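Local atomic coordinates of putative ABC transporter (Thermobispora bispora, PDB entry 4PE6), a protein that probably serves as the extracellular solute-binding component of an ABC importer of sugar-like compounds, and holds a trihydroxybutanoic acid in its cleft. Residues G26-N30 with G186-G190; G31-T35 with P305-A309; Q125-W131 with V257-Q263; A135-L140 with A209-C213; A309-W313 with P334-S338. All coordinates share one frame; numbering follows the deposited sequence.

Interaction 1: G26-N30 with G186-G190; sequences GFIGN and GMCDG. With LTH ((2R,3S)-2,3,4-trihydroxybutanoic acid), chain C.
Met187, a selenomethionine, meets residues 26-30 through both its side chain and its carbonyl. Its chain bends at chi2 and chi3 (-64° and -70°), and these bends bring methyl CE over one face of the Phe27 ring, 3.9 Å from the ring centroid and close to the normal: a CH-pi contact, with SE set obliquely in a Met-aromatic pairing. Gly29 N lies against the opposite face of the same ring, which is thus clasped between the Met187 methyl and the backbone two residues on in its own loop. The carbonyl O of Met187 accepts from Asn30 ND2 at 3.1 Å, close to the plane of the Asn30 amide. That nitrogen also donates to ligand atom O at 2.9 Å, and this second bond is almost straight (177°). Cys188 follows, its CB 3.7 Å from Asn30 ND2 and its SG 3.6 Å from ligand O1; the sulfur is tied to Cys213 by a disulfide. Cys188 O approaches Asn30 CB at 3.3 Å. Asp189 then lays CB beside Asn30 CB, 3.8 Å away, while its OD2 turns to Thr192. Both Asn30 and Asp189 are N-cap residues, so two helix starts meet here, at the cleft of a periplasmic binding protein fold. Asn30 OD1 is taken by Arg33 N, a capping bond that fixes the amide and leaves ND2 facing Met187 O and the ligand. With ND2 shared between a protein carbonyl and the ligand carboxylate, Asn30 is placed to link ligand binding with the meeting of the two loops, consistent with closure of the cleft on the ligand.

Interaction 2: G31-T35 with P305-A309; sequences GWRQT and PDEYA. With LTH ((2R,3S)-2,3,4-trihydroxybutanoic acid), chain C.
Trp32 and Tyr308 cross at about a right angle in an offset edge-to-face pair, the tryptophan edge toward the tyrosine face (planes at 79°, centroids of the five-membered ring and the phenol ring 5.8 Å apart). At the root of Trp32, CB sits over the Tyr308 ring, 4.2 Å from its centroid, in a CH-pi contact. With CG anti to the backbone N (chi1 -176°), the indole reaches past the tyrosine into the pocket. CD1 touches Tyr308 CD2, while CG and the six-membered ring face the ligand: CE3 is 3.5 Å from carboxylate carbon C1, and CZ3 is 3.5 Å from both C2 and O2, so the acid lies over one indole face. NE1 bonds to Ser259 O, which pins the rotation of the ring. Behind it, Tyr308 packs its ring on the first turn of helix 31-49, with Trp32 N over one face. Tyr308 N donates to Thr35 OG1 in a long but nearly straight bond (3.2 Å, 170°), and a water donates to both Gly31 O and Asp306 O, bridging helix and loop. On the ligand side, Arg33 NE lies 3.0 Å from ligand O and bonds to both O and O2. An aromatic platform beside a cationic guanidinium suits a polyhydroxy acid: the indole takes the C1-C2 end of the acid, while the arginine probably balances the charge of the carboxylate.

Interaction 3: Q125-W131 with V257-Q263; sequences QNSFVDW and VMSDPAQ. With LTH ((2R,3S)-2,3,4-trihydroxybutanoic acid), chain C.
Trp131 buries the largest area here, its indole lying across the backbone of Met258 and Ser259. Met258 CA stands over the five-membered ring, 3.8 Å from its centroid, and Ser259 N covers the same face nearer the rim. The Met258 side chain, a selenomethionine, lies alongside, its CE 3.8 Å from Trp131 CZ2, and Val257 CG1 meets CD1. A chi1 of 174° turns the indole away from its backbone N, off helix 128-142 and toward the ligand, whose O4 lies in the ring plane at its edge, 3.5 Å from CZ3. Ser259 OG, at 2.5 Å, is unusually close to the same O4, so the details of that bond are doubtful; Phe128 CE1 also approaches, and O4 lies among Ser259, Trp131 and Phe128. Aromatic residues line the pockets of many sugar-binding relatives; here the two rings meet O4 at an edge and obliquely. Both segments lie at the carboxyl ends of central strands, 122-126 and 255-258, where this fold forms its cleft. Asn126, second in buried area, uses its amide for the loop after strand 255-258. OD1 accepts from Asp260 N at 2.7 Å, the N-H arriving nearly along the C=O axis, while ND2 donates to Gln125 O and to a water that in turn donates to Asp260 OD2. The Gln263 amide stacks on that of Asn126, planes 15° apart and ND2 3.4 Å from Gln263 CD. Gln263 NE2 donates to Asp260 O and also bonds to Asp113 OD1, an atom hydrogen-bonded to the ligand; Gln263 N reaches the same Asp260 O from the opposite face of its carbonyl, closing a type I turn.

Interaction 4: A135-L140 with A209-C213; sequences AAKPVL and AVIGC
Ile211 has CG1 anti to its carbonyl carbon (chi1 -61°) and an extended end, which sends CD1 straight out from strand 209-211 into helix 135-140. Val139 answers with a chi1 of 168°, the rotation that turns CG1 away from the backbone N and aims this methyl at the strand. The two side chains slide past each other in opposite directions, Val139 CG1 coming 4.0 Å from Ile211 CG1. The same valine methyl presses on Ala209 CB at 3.5 Å, tighter than usual for two carbons. On its other branch, Ile211 CG2 rests on Ala136 CB at 4.0 Å, while CD1 reaches both that alanine and Leu140 CD2, 4.1 Å away. Leu140 crosses it at about a right angle. Ile211 is therefore held by Ala136, Val139 and Leu140, spaced by three and four along one helical face. Small alanines let the backbones come close, with Ala136 and Ile211 CA atoms 6.0 Å apart. The helix is kinked here: neither Pro138, which has no N-H, nor Val139 N bonds to the preceding turn, so buried Ala135 O lacks its usual helical donor and has no partner in the model. Helix and strand run nearly antiparallel, at 169°, with axes 8.8 Å apart. The strand bonds to 147-153 on one side and to 232-235 on the other; Val210 turns from the helix toward helix 216-226, while Ile171 of helix 159-173 packs against Ala136 and Leu140, placing this contact within the layered alpha/beta packing of one lobe.

Interaction 5: A309-W313 with P334-S338; sequences AAWPW and PPIPS
Pro334 is wedged between two tryptophans, Trp311 and Trp313. Its CG stands over the five-membered ring of Trp311, 3.9 Å from the centroid and 25° off the normal, in a CH-pi contact, and touches Trp313 CH2 at 3.5 Å from an oblique direction. Its CD covers the middle of the whole Trp311 indole on that same face. The Pro334 and Trp311 side chains cross at about a right angle, and Pro334 O comes 3.4 Å from Trp311 CZ3. At the rim of the indole, near its plane, lie Pro335 O and Ile336 CG1, the latter 4.2 Å from CZ3. Beside this wedge, Pro312 packs through CD against Pro335 O at 3.4 Å, and its CG meets Pro337 CG at 4.1 Å, although Pro337 is poorly ordered. In the next layer Trp311 CB lies over a face of the Trp313 ring, and Pro312 is the centre of an inverse gamma turn that carries the chain from one indole to the next. The polar ends are anchored outside. Trp311 NE1 donates to Ile288 O, while Asp260 takes both Trp311 N and Trp313 NE1, one on each carboxylate oxygen. Beyond these, Phe286 meets the Trp313 ring edge-to-face, and Trp299 of helix 293-302 packs against Ile336 and Pro337. This is a proline-aromatic CH-pi packing that fastens the tail after helix 315-327 to the loop before it, close to the C-terminus of the protein.

How the interactions relate
Interactions 1, 2 and 3 all touch the bound acid, their centres 11 to 15 Å apart, and together contribute Asn30, Trp32, Arg33, Phe128, Trp131, Cys188, Met258 and Ser259 to its pocket. Interactions 1 and 2 join through Ile28 O and Gln34 NE2, 2.9 Å apart; interactions 2 and 3 through Trp32 NE1 and Ser259 O, also 2.9 Å. Interaction 4 reaches the site indirectly, its centre 18 Å from that of interaction 1: its Cys213 is disulfide-bonded to Cys188, and Cys213 SG lies 3.6 Å from Trp131 CZ2. Interaction 5 is more remote, the side chain of Trp311 about 12 Å from the ligand, but Asp260 of interaction 3 grips it, and it shares Ala309 with interaction 2.

Interaction 1: G26-N30 with G186-G190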
# COMPACT_ATOMS: atom_id res chain seq x y z
N GLY A 26 3.85 -1.09 11.02
CA GLY A 26 3.38 0.10 11.72
C GLY A 26 1.86 0.34 11.76
O GLY A 26 1.41 1.11 12.57
N PHE A 27 1.08 -0.34 10.93
CA PHE A 27 -0.36 -0.13 10.91
C PHE A 27 -1.02 -1.34 10.31
O PHE A 27 -0.61 -1.79 9.24
CB PHE A 27 -0.75 1.12 10.09
CG PHE A 27 -2.24 1.38 10.06
CD1 PHE A 27 -2.93 1.64 11.25
CD2 PHE A 27 -2.95 1.36 8.88
CE1 PHE A 27 -4.30 1.87 11.23
CE2 PHE A 27 -4.32 1.60 8.86
CZ PHE A 27 -4.99 1.85 10.05
N ILE A 28 -2.01 -1.89 11.01
CA ILE A 28 -2.70 -3.10 10.56
C ILE A 28 -4.20 -2.88 10.33
O ILE A 28 -4.91 -3.80 9.88
CB ILE A 28 -2.43 -4.27 11.55
CG1 ILE A 28 -2.93 -5.61 10.98
CG2 ILE A 28 -3.04 -3.99 12.91
CD1 ILE A 28 -2.40 -5.93 9.60
N GLY A 29 -4.67 -1.65 10.56
CA GLY A 29 -6.10 -1.33 10.51
C GLY A 29 -6.71 -1.05 9.14
O GLY A 29 -7.54 -0.16 9.01
N ASN A 30 -6.27 -1.77 8.12
CA ASN A 30 -6.94 -1.76 6.83
C ASN A 30 -6.67 -3.08 6.11
O ASN A 30 -5.74 -3.82 6.46
CB ASN A 30 -6.60 -0.50 5.98
CG ASN A 30 -5.22 -0.58 5.31
OD1 ASN A 30 -4.81 -1.62 4.82
ND2 ASN A 30 -4.52 0.56 5.26
N GLY A 186 -9.23 8.61 5.94
CA GLY A 186 -9.80 7.28 5.77
C GLY A 186 -8.90 6.12 6.19
O GLY A 186 -9.40 5.02 6.35
N MSE A 187 -7.59 6.35 6.33
CA MSE A 187 -6.62 5.28 6.66
C MSE A 187 -6.59 4.14 5.62
O MSE A 187 -6.19 3.03 5.93
CB MSE A 187 -6.83 4.71 8.08
CG MSE A 187 -6.94 5.76 9.19
SE MSE A 187 -5.28 6.81 9.42
CE MSE A 187 -4.11 5.44 10.18
N CYS A 188 -6.95 4.45 4.37
CA CYS A 188 -7.16 3.44 3.29
C CYS A 188 -8.03 2.27 3.75
O CYS A 188 -7.83 1.12 3.36
CB CYS A 188 -5.85 2.91 2.70
SG CYS A 188 -4.58 4.15 2.47
N ASP A 189 -9.00 2.59 4.60
CA ASP A 189 -9.91 1.60 5.17
C ASP A 189 -11.33 1.98 4.82
O ASP A 189 -11.79 3.04 5.18
CB ASP A 189 -9.77 1.55 6.68
CG ASP A 189 -10.69 0.53 7.31
OD1 ASP A 189 -10.67 -0.63 6.86
OD2 ASP A 189 -11.45 0.88 8.25
N GLY A 190 -12.04 1.09 4.13
CA GLY A 190 -13.41 1.37 3.68
C GLY A 190 -14.35 1.84 4.78
O GLY A 190 -15.03 2.88 4.63
O1 LTH C . -2.79 1.12 1.94
C1 LTH C . -1.80 1.03 2.76
O LTH C . -1.88 0.73 3.97
C2 LTH C . -0.37 1.21 2.19
O2 LTH C . 0.62 1.13 3.25
C3 LTH C . -0.20 2.55 1.51
O3 LTH C . -0.47 3.60 2.43
C4 LTH C . 1.27 2.68 1.04
O4 LTH C . 1.46 1.66 0.03

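Interaction 2: G31-T35 with P305-A309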
# COMPACT_ATOMS: atom_id res chain seq x y z
N GLY A 31 -7.50 -3.39 5.13
CA GLY A 31 -7.48 -4.70 4.49
C GLY A 31 -6.23 -4.89 3.63
O GLY A 31 -5.78 -6.02 3.44
N TRP A 32 -5.68 -3.78 3.12
CA TRP A 32 -4.46 -3.84 2.30
C TRP A 32 -3.32 -4.39 3.17
O TRP A 32 -2.57 -5.28 2.76
CB TRP A 32 -4.15 -2.44 1.72
CG TRP A 32 -2.96 -2.38 0.78
CD1 TRP A 32 -3.00 -2.35 -0.57
CD2 TRP A 32 -1.57 -2.31 1.14
NE1 TRP A 32 -1.73 -2.32 -1.09
CE2 TRP A 32 -0.83 -2.26 -0.06
CE3 TRP A 32 -0.88 -2.29 2.35
CZ2 TRP A 32 0.56 -2.19 -0.08
CZ3 TRP A 32 0.48 -2.22 2.35
CH2 TRP A 32 1.20 -2.15 1.13
N ARG A 33 -3.22 -3.88 4.40
CA ARG A 33 -2.16 -4.30 5.31
C ARG A 33 -2.35 -5.75 5.75
O ARG A 33 -1.39 -6.46 5.97
CB ARG A 33 -2.13 -3.39 6.54
CG ARG A 33 -1.65 -1.97 6.28
CD ARG A 33 -0.14 -1.87 5.98
NE ARG A 33 0.19 -0.47 5.75
CZ ARG A 33 0.98 0.29 6.52
NH1 ARG A 33 1.62 -0.18 7.55
NH2 ARG A 33 1.14 1.57 6.22
N GLN A 34 -3.61 -6.16 5.86
CA GLN A 34 -3.91 -7.55 6.17
C GLN A 34 -3.51 -8.50 5.04
O GLN A 34 -2.98 -9.56 5.32
CB GLN A 34 -5.36 -7.70 6.58
CG GLN A 34 -5.51 -7.27 8.03
CD GLN A 34 -6.88 -6.79 8.37
OE1 GLN A 34 -7.88 -7.28 7.85
NE2 GLN A 34 -6.95 -5.82 9.27
N THR A 35 -3.69 -8.09 3.80
CA THR A 35 -3.23 -8.90 2.68
C THR A 35 -1.69 -8.90 2.67
O THR A 35 -1.06 -9.94 2.42
CB THR A 35 -3.80 -8.40 1.35
OG1 THR A 35 -5.21 -8.63 1.32
CG2 THR A 35 -3.16 -9.15 0.18
N PRO A 305 -13.06 -12.12 -1.69
CA PRO A 305 -13.63 -10.79 -1.51
C PRO A 305 -12.71 -9.81 -0.75
O PRO A 305 -12.55 -8.66 -1.18
CB PRO A 305 -14.93 -11.05 -0.74
CG PRO A 305 -15.29 -12.46 -1.08
CD PRO A 305 -13.98 -13.17 -1.23
N ASP A 306 -12.11 -10.28 0.34
CA ASP A 306 -11.24 -9.43 1.15
C ASP A 306 -9.76 -9.43 0.71
O ASP A 306 -8.93 -8.81 1.36
CB ASP A 306 -11.34 -9.83 2.61
CG ASP A 306 -12.70 -9.58 3.18
OD1 ASP A 306 -13.15 -8.42 3.18
OD2 ASP A 306 -13.36 -10.54 3.62
N GLU A 307 -9.44 -10.13 -0.38
CA GLU A 307 -8.06 -10.27 -0.82
C GLU A 307 -7.74 -9.15 -1.80
O GLU A 307 -8.43 -8.98 -2.79
CB GLU A 307 -7.83 -11.61 -1.50
CG GLU A 307 -6.40 -11.83 -1.99
CD GLU A 307 -6.24 -13.10 -2.81
OE1 GLU A 307 -7.27 -13.76 -3.08
OE2 GLU A 307 -5.10 -13.43 -3.20
N TYR A 308 -6.69 -8.41 -1.49
CA TYR A 308 -6.23 -7.33 -2.35
C TYR A 308 -5.29 -7.89 -3.43
O TYR A 308 -4.51 -8.82 -3.19
CB TYR A 308 -5.51 -6.25 -1.52
CG TYR A 308 -6.46 -5.39 -0.72
CD1 TYR A 308 -7.23 -5.93 0.31
CD2 TYR A 308 -6.62 -4.03 -1.02
CE1 TYR A 308 -8.10 -5.14 1.04
CE2 TYR A 308 -7.49 -3.24 -0.29
CZ TYR A 308 -8.23 -3.80 0.74
OH TYR A 308 -9.09 -3.04 1.47
N ALA A 309 -5.35 -7.30 -4.62
CA ALA A 309 -4.48 -7.68 -5.71
C ALA A 309 -3.03 -7.43 -5.30
O ALA A 309 -2.71 -6.39 -4.69
CB ALA A 309 -4.81 -6.88 -6.97
O1 LTH C . -2.79 1.12 1.94
C1 LTH C . -1.80 1.03 2.76
O LTH C . -1.88 0.73 3.97
C2 LTH C . -0.37 1.21 2.19
O2 LTH C . 0.62 1.13 3.25
C3 LTH C . -0.20 2.55 1.51
O3 LTH C . -0.47 3.60 2.43
C4 LTH C . 1.27 2.68 1.04
O4 LTH C . 1.46 1.66 0.03
O HOH W 1 -7.69 -7.92 3.55

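Interaction 3: Q125-W131 with V257-Q263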
# COMPACT_ATOMS: atom_id res chain seq x y z
N GLN A 125 10.24 -0.01 -2.27
CA GLN A 125 9.01 0.76 -2.27
C GLN A 125 8.22 0.57 -3.55
O GLN A 125 8.58 -0.24 -4.41
CB GLN A 125 9.35 2.24 -2.02
CG GLN A 125 10.07 2.92 -3.19
CD GLN A 125 10.23 4.39 -2.95
OE1 GLN A 125 11.30 4.84 -2.61
NE2 GLN A 125 9.14 5.15 -3.09
N ASN A 126 7.13 1.31 -3.67
CA ASN A 126 6.44 1.49 -4.92
C ASN A 126 6.46 2.98 -5.22
O ASN A 126 6.73 3.81 -4.33
CB ASN A 126 4.95 1.05 -4.83
CG ASN A 126 4.72 -0.46 -4.92
OD1 ASN A 126 3.56 -0.90 -4.88
ND2 ASN A 126 5.78 -1.27 -4.96
N SER A 127 6.10 3.35 -6.44
CA SER A 127 5.92 4.79 -6.77
C SER A 127 4.59 5.31 -6.22
O SER A 127 3.54 5.19 -6.86
CB SER A 127 5.99 5.07 -8.25
OG SER A 127 5.71 6.44 -8.49
N PHE A 128 4.66 5.94 -5.06
CA PHE A 128 3.48 6.56 -4.47
C PHE A 128 3.01 7.73 -5.31
O PHE A 128 1.81 7.96 -5.42
CB PHE A 128 3.77 6.93 -3.02
CG PHE A 128 4.32 5.79 -2.24
CD1 PHE A 128 3.59 4.60 -2.13
CD2 PHE A 128 5.58 5.85 -1.69
CE1 PHE A 128 4.11 3.52 -1.44
CE2 PHE A 128 6.09 4.77 -0.99
CZ PHE A 128 5.36 3.60 -0.88
N VAL A 129 3.94 8.41 -5.96
CA VAL A 129 3.58 9.47 -6.87
C VAL A 129 2.72 8.95 -8.02
O VAL A 129 1.70 9.55 -8.35
CB VAL A 129 4.81 10.20 -7.42
CG1 VAL A 129 4.39 11.16 -8.52
CG2 VAL A 129 5.49 10.97 -6.29
N ASP A 130 3.12 7.85 -8.64
CA ASP A 130 2.33 7.29 -9.74
C ASP A 130 0.92 6.91 -9.28
O ASP A 130 -0.05 7.19 -9.97
CB ASP A 130 3.03 6.07 -10.34
CG ASP A 130 4.20 6.45 -11.23
OD1 ASP A 130 4.44 7.66 -11.46
OD2 ASP A 130 4.90 5.53 -11.68
N TRP A 131 0.84 6.25 -8.12
CA TRP A 131 -0.45 5.87 -7.55
C TRP A 131 -1.32 7.09 -7.38
O TRP A 131 -2.41 7.16 -7.94
CB TRP A 131 -0.24 5.16 -6.21
CG TRP A 131 -1.49 4.81 -5.42
CD1 TRP A 131 -2.79 5.05 -5.75
CD2 TRP A 131 -1.50 4.21 -4.13
NE1 TRP A 131 -3.63 4.60 -4.73
CE2 TRP A 131 -2.86 4.08 -3.73
CE3 TRP A 131 -0.50 3.76 -3.27
CZ2 TRP A 131 -3.24 3.53 -2.51
CZ3 TRP A 131 -0.89 3.19 -2.04
CH2 TRP A 131 -2.25 3.07 -1.69
N VAL A 257 -6.68 1.45 -8.28
CA VAL A 257 -5.21 1.44 -8.27
C VAL A 257 -4.70 1.52 -6.82
O VAL A 257 -5.24 2.26 -5.99
CB VAL A 257 -4.64 2.59 -9.14
CG1 VAL A 257 -5.20 3.95 -8.71
CG2 VAL A 257 -3.11 2.59 -9.10
N MSE A 258 -3.69 0.73 -6.48
CA MSE A 258 -3.04 0.78 -5.18
C MSE A 258 -1.63 0.29 -5.35
O MSE A 258 -1.28 -0.30 -6.38
CB MSE A 258 -3.71 -0.12 -4.11
CG MSE A 258 -5.15 0.26 -3.85
SE MSE A 258 -5.86 -0.58 -2.21
CE MSE A 258 -5.04 0.65 -0.88
N SER A 259 -0.81 0.55 -4.35
CA SER A 259 0.46 -0.14 -4.17
C SER A 259 0.26 -1.65 -4.03
O SER A 259 -0.87 -2.14 -3.82
CB SER A 259 1.17 0.41 -2.94
OG SER A 259 0.37 0.22 -1.77
N ASP A 260 1.39 -2.35 -4.10
CA ASP A 260 1.45 -3.82 -4.05
C ASP A 260 1.65 -4.31 -2.64
O ASP A 260 2.70 -4.06 -2.04
CB ASP A 260 2.62 -4.29 -4.93
CG ASP A 260 2.84 -5.79 -4.92
OD1 ASP A 260 1.90 -6.58 -4.65
OD2 ASP A 260 3.97 -6.20 -5.21
N PRO A 261 0.64 -5.00 -2.07
CA PRO A 261 0.82 -5.56 -0.73
C PRO A 261 1.98 -6.54 -0.64
O PRO A 261 2.58 -6.67 0.42
CB PRO A 261 -0.51 -6.29 -0.46
CG PRO A 261 -1.49 -5.68 -1.38
CD PRO A 261 -0.70 -5.27 -2.60
N ALA A 262 2.30 -7.21 -1.75
CA ALA A 262 3.39 -8.14 -1.80
C ALA A 262 4.77 -7.51 -1.86
O ALA A 262 5.75 -8.19 -2.08
CB ALA A 262 3.17 -9.15 -2.94
N GLN A 263 4.88 -6.20 -1.64
CA GLN A 263 6.17 -5.66 -1.27
C GLN A 263 6.78 -6.40 -0.08
O GLN A 263 8.00 -6.48 0.01
CB GLN A 263 6.08 -4.20 -0.92
CG GLN A 263 5.92 -3.28 -2.12
CD GLN A 263 5.63 -1.87 -1.66
OE1 GLN A 263 6.54 -1.07 -1.52
NE2 GLN A 263 4.34 -1.56 -1.41
O1 LTH C . -2.79 1.12 1.94
C1 LTH C . -1.80 1.03 2.76
O LTH C . -1.88 0.73 3.97
C2 LTH C . -0.37 1.21 2.19
O2 LTH C . 0.62 1.13 3.25
C3 LTH C . -0.20 2.55 1.51
O3 LTH C . -0.47 3.60 2.43
C4 LTH C . 1.27 2.68 1.04
O4 LTH C . 1.46 1.66 0.03
O HOH W 2 5.61 -4.07 -6.11

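Interaction 4: A135-L140 with A209-C213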
# COMPACT_ATOMS: atom_id res chain seq x y z
N ALA A 135 -4.83 7.94 -9.35
CA ALA A 135 -6.07 8.01 -8.55
C ALA A 135 -6.76 9.34 -8.76
O ALA A 135 -7.99 9.41 -8.70
CB ALA A 135 -5.76 7.82 -7.09
N ALA A 136 -5.99 10.40 -9.00
CA ALA A 136 -6.57 11.72 -9.05
C ALA A 136 -6.82 12.19 -10.48
O ALA A 136 -7.93 12.61 -10.80
CB ALA A 136 -5.69 12.71 -8.32
N LYS A 137 -5.81 12.11 -11.34
CA LYS A 137 -5.94 12.74 -12.65
C LYS A 137 -7.08 12.19 -13.53
O LYS A 137 -7.89 12.96 -14.04
CB LYS A 137 -4.61 12.75 -13.42
CG LYS A 137 -4.65 13.62 -14.67
CD LYS A 137 -3.24 13.94 -15.17
CE LYS A 137 -3.23 14.73 -16.48
NZ LYS A 137 -4.29 15.78 -16.52
N PRO A 138 -7.15 10.86 -13.72
CA PRO A 138 -8.26 10.33 -14.51
C PRO A 138 -9.63 10.61 -13.89
O PRO A 138 -10.64 10.72 -14.61
CB PRO A 138 -7.99 8.81 -14.55
CG PRO A 138 -6.61 8.60 -14.05
CD PRO A 138 -6.27 9.80 -13.21
N VAL A 139 -9.67 10.71 -12.56
CA VAL A 139 -10.92 11.00 -11.87
C VAL A 139 -11.38 12.43 -12.16
O VAL A 139 -12.55 12.66 -12.48
CB VAL A 139 -10.78 10.73 -10.35
CG1 VAL A 139 -11.94 11.30 -9.58
CG2 VAL A 139 -10.66 9.23 -10.10
N LEU A 140 -10.45 13.37 -12.12
CA LEU A 140 -10.79 14.75 -12.44
C LEU A 140 -11.16 14.90 -13.92
O LEU A 140 -12.08 15.67 -14.25
CB LEU A 140 -9.64 15.67 -12.06
CG LEU A 140 -9.41 15.70 -10.54
CD1 LEU A 140 -8.08 16.34 -10.19
CD2 LEU A 140 -10.54 16.41 -9.82
N ALA A 209 -16.87 13.57 -7.31
CA ALA A 209 -15.84 12.56 -7.14
C ALA A 209 -15.29 12.54 -5.73
O ALA A 209 -15.24 13.57 -5.06
CB ALA A 209 -14.71 12.80 -8.14
N VAL A 210 -14.81 11.37 -5.33
CA VAL A 210 -14.08 11.23 -4.09
C VAL A 210 -12.73 10.58 -4.35
O VAL A 210 -12.65 9.41 -4.73
CB VAL A 210 -14.87 10.42 -3.06
CG1 VAL A 210 -14.12 10.37 -1.75
CG2 VAL A 210 -16.26 11.03 -2.89
N ILE A 211 -11.68 11.38 -4.18
CA ILE A 211 -10.32 10.96 -4.44
C ILE A 211 -9.75 10.44 -3.13
O ILE A 211 -9.46 11.22 -2.19
CB ILE A 211 -9.46 12.12 -4.99
CG1 ILE A 211 -10.04 12.63 -6.31
CG2 ILE A 211 -8.03 11.66 -5.20
CD1 ILE A 211 -9.32 13.82 -6.90
N GLY A 212 -9.60 9.13 -3.06
CA GLY A 212 -9.19 8.49 -1.84
C GLY A 212 -8.03 7.55 -2.00
O GLY A 212 -7.30 7.58 -3.01
N CYS A 213 -7.88 6.69 -0.99
CA CYS A 213 -6.82 5.70 -0.91
C CYS A 213 -7.47 4.33 -0.80
O CYS A 213 -7.77 3.87 0.30
CB CYS A 213 -5.96 5.96 0.33
SG CYS A 213 -4.61 4.79 0.54

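Interaction 5: A309-W313 with P334-S338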
# COMPACT_ATOMS: atom_id res chain seq x y z
N ALA A 309 -5.35 -7.30 -4.62
CA ALA A 309 -4.48 -7.68 -5.71
C ALA A 309 -3.03 -7.43 -5.30
O ALA A 309 -2.71 -6.39 -4.69
CB ALA A 309 -4.81 -6.88 -6.97
N ALA A 310 -2.19 -8.40 -5.62
CA ALA A 310 -0.79 -8.45 -5.19
C ALA A 310 0.04 -9.16 -6.24
O ALA A 310 -0.44 -10.10 -6.85
CB ALA A 310 -0.70 -9.18 -3.85
N TRP A 311 1.28 -8.71 -6.49
CA TRP A 311 2.10 -9.39 -7.48
C TRP A 311 2.73 -10.65 -6.85
O TRP A 311 3.18 -10.61 -5.70
CB TRP A 311 3.17 -8.46 -8.06
CG TRP A 311 2.65 -7.25 -8.77
CD1 TRP A 311 2.96 -5.95 -8.49
CD2 TRP A 311 1.76 -7.22 -9.88
NE1 TRP A 311 2.33 -5.10 -9.38
CE2 TRP A 311 1.57 -5.86 -10.23
CE3 TRP A 311 1.10 -8.20 -10.63
CZ2 TRP A 311 0.74 -5.46 -11.27
CZ3 TRP A 311 0.28 -7.80 -11.67
CH2 TRP A 311 0.11 -6.44 -11.98
N PRO A 312 2.71 -11.78 -7.58
CA PRO A 312 3.26 -13.00 -7.00
C PRO A 312 4.79 -13.09 -7.15
O PRO A 312 5.30 -13.73 -8.08
CB PRO A 312 2.55 -14.11 -7.80
CG PRO A 312 2.33 -13.49 -9.14
CD PRO A 312 2.10 -12.02 -8.90
N TRP A 313 5.51 -12.44 -6.25
CA TRP A 313 6.97 -12.46 -6.32
C TRP A 313 7.53 -13.81 -5.92
O TRP A 313 7.24 -14.33 -4.85
CB TRP A 313 7.58 -11.35 -5.44
CG TRP A 313 7.11 -10.03 -5.82
CD1 TRP A 313 6.20 -9.27 -5.15
CD2 TRP A 313 7.48 -9.28 -6.98
NE1 TRP A 313 5.97 -8.11 -5.82
CE2 TRP A 313 6.74 -8.08 -6.95
CE3 TRP A 313 8.36 -9.51 -8.05
CZ2 TRP A 313 6.86 -7.11 -7.93
CZ3 TRP A 313 8.47 -8.54 -9.05
CH2 TRP A 313 7.73 -7.35 -8.98
N PRO A 334 4.82 -8.07 -13.53
CA PRO A 334 4.53 -9.44 -13.13
C PRO A 334 3.17 -9.87 -13.65
O PRO A 334 2.34 -9.02 -14.02
CB PRO A 334 4.57 -9.38 -11.59
CG PRO A 334 5.20 -8.07 -11.25
CD PRO A 334 4.79 -7.17 -12.37
N PRO A 335 2.93 -11.18 -13.69
CA PRO A 335 1.70 -11.67 -14.26
C PRO A 335 0.59 -11.65 -13.23
O PRO A 335 0.84 -11.82 -12.03
CB PRO A 335 2.05 -13.11 -14.64
CG PRO A 335 3.05 -13.52 -13.61
CD PRO A 335 3.76 -12.28 -13.15
N ILE A 336 -0.63 -11.43 -13.69
CA ILE A 336 -1.79 -11.56 -12.84
C ILE A 336 -1.91 -13.05 -12.58
O ILE A 336 -1.92 -13.84 -13.52
CB ILE A 336 -3.06 -11.02 -13.52
CG1 ILE A 336 -2.90 -9.53 -13.85
CG2 ILE A 336 -4.27 -11.25 -12.62
CD1 ILE A 336 -3.83 -9.01 -14.92
N PRO A 337 -1.98 -13.45 -11.30
CA PRO A 337 -2.14 -14.88 -11.05
C PRO A 337 -3.49 -15.36 -11.58
O PRO A 337 -4.47 -14.63 -11.47
CB PRO A 337 -2.09 -15.00 -9.52
CG PRO A 337 -1.77 -13.64 -8.99
CD PRO A 337 -2.07 -12.65 -10.06
N SER A 338 -3.53 -16.56 -12.17
CA SER A 338 -4.81 -17.21 -12.50
C SER A 338 -5.23 -18.19 -11.40
O SER A 338 -6.34 -18.72 -11.42
CB SER A 338 -4.74 -17.93 -13.86
OG SER A 338 -3.78 -18.97 -13.83